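Local coordinates for quinonprotein alcohol dehydrogenase-like protein (Bacteroides thetaiotaomicron VPI-5482, PDB 4R5O) that is of unknown function but binds calcium ions and joins an immunoglobulin-like beta-sandwich domain to a seven-bladed beta-propeller, at residues F65-S78 / E89-S101. Sequence-based numbering, arbitrary orientation.
Sequences FSYKIDNPCRADLS and EMSTSFSSNHNFS
The hairpin of strands 74-83 and 86-97 in the immunoglobulin-like beta-sandwich pairs A75 with F94 and L77 with T92 as antiparallel hydrogen-bonded pairs. A75 N reaches F94 O at 2.8 Å and F94 N returns to A75 O; L77 and T92 exchange the same two bonds. R74, D76, S78, S91, S93 and S95 project from one sheet face, where the hydroxyls of S78 and S91 are hydrogen-bonded. On the other face F94 sets its ring between the two sheets of the sandwich. Its CG lies between backbone N and carbonyl carbon (chi1 66°), which swings the ring over the neighbouring strand, where A75 CB sits on one face, 3.9 Å from the ring centroid. The edge of F94 meets the face of Y67 on strand 65-68 in a T-shaped stack, planes at 64° and centroids 5.0 Å apart. I69 CD1 packs 3.6 Å from F94 CE2, and L36 of strand 35-38 also touches this ring. Just before strand 74-83, C73 N donates to S96 OG at 2.8 Å, while S96 N donates to C73 O. The same hydroxyl is hydrogen-bonded to H98 ND1 (2.7 Å), helping to fix the imidazole. P72 CB stands over the centre of that ring in a CH-pi contact, 5° off its normal, and also touches F100 CZ at 3.7 Å; F100 in turn meets F105 edge-to-face.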
# COMPACT_ATOMS: atom_id res chain seq x y z
N PHE A 65 32.94 9.16 3.42
CA PHE A 65 31.51 9.00 3.15
C PHE A 65 30.72 8.95 4.44
O PHE A 65 30.97 8.07 5.27
CB PHE A 65 31.28 7.72 2.33
CG PHE A 65 29.85 7.36 1.99
CD1 PHE A 65 29.13 8.08 1.03
CD2 PHE A 65 29.23 6.25 2.57
CE1 PHE A 65 27.82 7.74 0.71
CE2 PHE A 65 27.91 5.92 2.25
CZ PHE A 65 27.21 6.66 1.32
N SER A 66 29.75 9.85 4.61
CA SER A 66 28.88 9.84 5.78
C SER A 66 27.45 9.82 5.29
O SER A 66 27.06 10.65 4.46
CB SER A 66 29.17 11.02 6.70
OG SER A 66 28.39 10.92 7.88
N TYR A 67 26.67 8.81 5.72
CA TYR A 67 25.28 8.65 5.27
C TYR A 67 24.43 8.15 6.44
O TYR A 67 24.64 7.02 6.88
CB TYR A 67 25.25 7.66 4.09
CG TYR A 67 23.95 7.58 3.33
CD1 TYR A 67 22.91 6.77 3.76
CD2 TYR A 67 23.81 8.22 2.10
CE1 TYR A 67 21.72 6.69 3.04
CE2 TYR A 67 22.64 8.10 1.35
CZ TYR A 67 21.59 7.34 1.83
OH TYR A 67 20.44 7.24 1.08
N LYS A 68 23.49 8.99 6.95
CA LYS A 68 22.64 8.58 8.07
C LYS A 68 21.55 7.63 7.57
O LYS A 68 20.85 7.93 6.59
CB LYS A 68 22.02 9.79 8.80
N ILE A 69 21.41 6.47 8.23
CA ILE A 69 20.39 5.48 7.91
C ILE A 69 19.17 5.86 8.76
O ILE A 69 18.92 5.32 9.85
CB ILE A 69 20.94 4.04 8.16
CG1 ILE A 69 22.26 3.82 7.41
CG2 ILE A 69 19.91 2.96 7.81
CD1 ILE A 69 22.21 4.05 5.86
N ASP A 70 18.48 6.90 8.29
CA ASP A 70 17.34 7.47 9.01
C ASP A 70 16.00 6.98 8.39
O ASP A 70 14.93 7.37 8.85
CB ASP A 70 17.43 9.01 9.02
CG ASP A 70 17.58 9.71 7.68
OD1 ASP A 70 17.52 9.00 6.62
OD2 ASP A 70 17.78 10.95 7.67
N ASN A 71 16.09 6.07 7.41
CA ASN A 71 14.92 5.49 6.76
C ASN A 71 15.17 4.04 6.31
O ASN A 71 16.29 3.75 5.91
CB ASN A 71 14.55 6.36 5.54
CG ASN A 71 13.05 6.57 5.38
OD1 ASN A 71 12.40 7.13 6.27
ND2 ASN A 71 12.50 6.26 4.20
N PRO A 72 14.17 3.12 6.29
CA PRO A 72 14.43 1.80 5.70
C PRO A 72 14.98 1.96 4.29
O PRO A 72 14.38 2.71 3.51
CB PRO A 72 13.04 1.13 5.71
CG PRO A 72 12.30 1.83 6.77
CD PRO A 72 12.76 3.25 6.69
N CYS A 73 16.14 1.36 3.99
CA CYS A 73 16.79 1.51 2.69
C CYS A 73 17.64 0.31 2.34
O CYS A 73 17.90 -0.54 3.18
CB CYS A 73 17.64 2.79 2.66
SG CYS A 73 19.08 2.76 3.78
N ARG A 74 18.07 0.26 1.09
CA ARG A 74 18.99 -0.67 0.45
C ARG A 74 19.60 0.13 -0.68
O ARG A 74 18.88 0.87 -1.35
CB ARG A 74 18.35 -2.01 0.01
CG ARG A 74 17.32 -1.90 -1.04
CD ARG A 74 17.04 -3.20 -1.74
NE ARG A 74 16.04 -2.96 -2.78
CZ ARG A 74 15.62 -3.85 -3.67
NH1 ARG A 74 16.13 -5.07 -3.68
NH2 ARG A 74 14.69 -3.53 -4.56
N ALA A 75 20.93 0.09 -0.82
CA ALA A 75 21.65 0.86 -1.82
C ALA A 75 22.97 0.22 -2.21
O ALA A 75 23.57 -0.50 -1.41
CB ALA A 75 21.92 2.27 -1.30
N ASP A 76 23.40 0.46 -3.45
CA ASP A 76 24.68 0.07 -4.01
C ASP A 76 25.60 1.26 -3.83
O ASP A 76 25.16 2.40 -4.00
CB ASP A 76 24.56 -0.37 -5.49
CG ASP A 76 23.93 -1.73 -5.72
OD1 ASP A 76 24.46 -2.73 -5.17
OD2 ASP A 76 23.01 -1.82 -6.56
N LEU A 77 26.84 1.02 -3.43
CA LEU A 77 27.76 2.12 -3.22
C LEU A 77 29.08 1.89 -3.94
O LEU A 77 29.70 0.83 -3.79
CB LEU A 77 28.00 2.32 -1.72
CG LEU A 77 29.00 3.39 -1.26
CD1 LEU A 77 28.52 4.80 -1.59
CD2 LEU A 77 29.19 3.28 0.18
N SER A 78 29.49 2.90 -4.72
CA SER A 78 30.77 2.91 -5.42
C SER A 78 31.60 4.08 -4.96
O SER A 78 31.07 5.15 -4.62
CB SER A 78 30.60 2.96 -6.93
OG SER A 78 29.96 1.79 -7.42
N GLU A 89 38.19 2.19 -8.66
CA GLU A 89 36.80 2.06 -8.28
C GLU A 89 36.55 0.79 -7.44
O GLU A 89 36.81 -0.33 -7.90
CB GLU A 89 35.89 2.06 -9.52
CG GLU A 89 34.42 1.91 -9.19
CD GLU A 89 33.46 1.94 -10.36
OE1 GLU A 89 33.88 2.36 -11.47
OE2 GLU A 89 32.27 1.61 -10.16
N MSE A 90 36.00 0.99 -6.23
CA MSE A 90 35.58 -0.05 -5.29
C MSE A 90 34.10 -0.01 -5.12
O MSE A 90 33.54 1.07 -5.11
CB MSE A 90 36.24 0.13 -3.94
CG MSE A 90 37.71 -0.04 -3.97
SE MSE A 90 38.45 0.98 -2.55
CE MSE A 90 37.81 2.82 -3.19
N SER A 91 33.47 -1.16 -4.94
CA SER A 91 32.02 -1.22 -4.77
C SER A 91 31.63 -2.11 -3.59
O SER A 91 32.32 -3.08 -3.25
CB SER A 91 31.35 -1.71 -6.04
OG SER A 91 31.61 -0.79 -7.09
N THR A 92 30.52 -1.74 -2.96
CA THR A 92 29.89 -2.48 -1.88
C THR A 92 28.40 -2.12 -1.92
O THR A 92 27.94 -1.48 -2.87
CB THR A 92 30.57 -2.23 -0.49
OG1 THR A 92 30.05 -3.18 0.44
CG2 THR A 92 30.38 -0.78 0.04
N SER A 93 27.65 -2.56 -0.92
CA SER A 93 26.25 -2.24 -0.78
C SER A 93 25.93 -2.09 0.69
O SER A 93 26.70 -2.53 1.55
CB SER A 93 25.38 -3.29 -1.46
OG SER A 93 25.62 -4.58 -0.92
N PHE A 94 24.85 -1.36 1.00
CA PHE A 94 24.41 -1.17 2.37
C PHE A 94 22.90 -1.21 2.43
O PHE A 94 22.22 -1.02 1.42
CB PHE A 94 24.96 0.13 2.98
CG PHE A 94 24.48 1.43 2.40
CD1 PHE A 94 25.16 2.04 1.37
CD2 PHE A 94 23.40 2.10 2.96
CE1 PHE A 94 24.77 3.29 0.89
CE2 PHE A 94 23.00 3.33 2.47
CZ PHE A 94 23.70 3.92 1.45
N SER A 95 22.39 -1.55 3.62
CA SER A 95 20.96 -1.67 3.90
C SER A 95 20.72 -1.47 5.36
O SER A 95 21.63 -1.60 6.16
CB SER A 95 20.43 -3.03 3.44
OG SER A 95 21.07 -4.09 4.13
N SER A 96 19.48 -1.15 5.72
CA SER A 96 19.02 -0.96 7.09
C SER A 96 18.49 -2.27 7.66
O SER A 96 17.91 -3.06 6.92
CB SER A 96 17.93 0.11 7.14
OG SER A 96 16.86 -0.19 6.25
N ASN A 97 18.68 -2.50 8.96
CA ASN A 97 18.15 -3.66 9.65
C ASN A 97 16.81 -3.25 10.23
O ASN A 97 16.71 -2.83 11.38
CB ASN A 97 19.14 -4.20 10.71
CG ASN A 97 18.64 -5.41 11.47
OD1 ASN A 97 17.91 -6.26 10.94
ND2 ASN A 97 19.03 -5.55 12.72
N HIS A 98 15.78 -3.28 9.39
CA HIS A 98 14.44 -2.88 9.81
C HIS A 98 13.48 -4.10 9.76
O HIS A 98 13.78 -5.10 9.11
CB HIS A 98 13.91 -1.71 8.95
CG HIS A 98 13.77 -2.05 7.50
ND1 HIS A 98 14.83 -1.92 6.62
CD2 HIS A 98 12.69 -2.52 6.83
CE1 HIS A 98 14.36 -2.31 5.45
NE2 HIS A 98 13.08 -2.68 5.53
N ASN A 99 12.35 -3.99 10.48
CA ASN A 99 11.34 -5.03 10.56
C ASN A 99 9.98 -4.39 10.31
O ASN A 99 9.47 -3.63 11.15
CB ASN A 99 11.43 -5.73 11.93
CG ASN A 99 10.54 -6.94 12.13
OD1 ASN A 99 9.74 -7.34 11.29
ND2 ASN A 99 10.67 -7.55 13.28
N PHE A 100 9.42 -4.66 9.13
CA PHE A 100 8.15 -4.06 8.71
C PHE A 100 6.94 -4.78 9.36
O PHE A 100 5.80 -4.43 9.06
CB PHE A 100 8.00 -4.04 7.19
CG PHE A 100 8.78 -2.95 6.48
CD1 PHE A 100 8.85 -1.66 7.01
CD2 PHE A 100 9.29 -3.16 5.20
CE1 PHE A 100 9.47 -0.62 6.30
CE2 PHE A 100 9.89 -2.12 4.49
CZ PHE A 100 9.98 -0.85 5.04
N SER A 101 7.19 -5.69 10.31
CA SER A 101 6.16 -6.36 11.10
C SER A 101 5.80 -5.52 12.34
O SER A 101 4.73 -5.71 12.92
CB SER A 101 6.64 -7.74 11.53
OG SER A 101 7.05 -8.51 10.41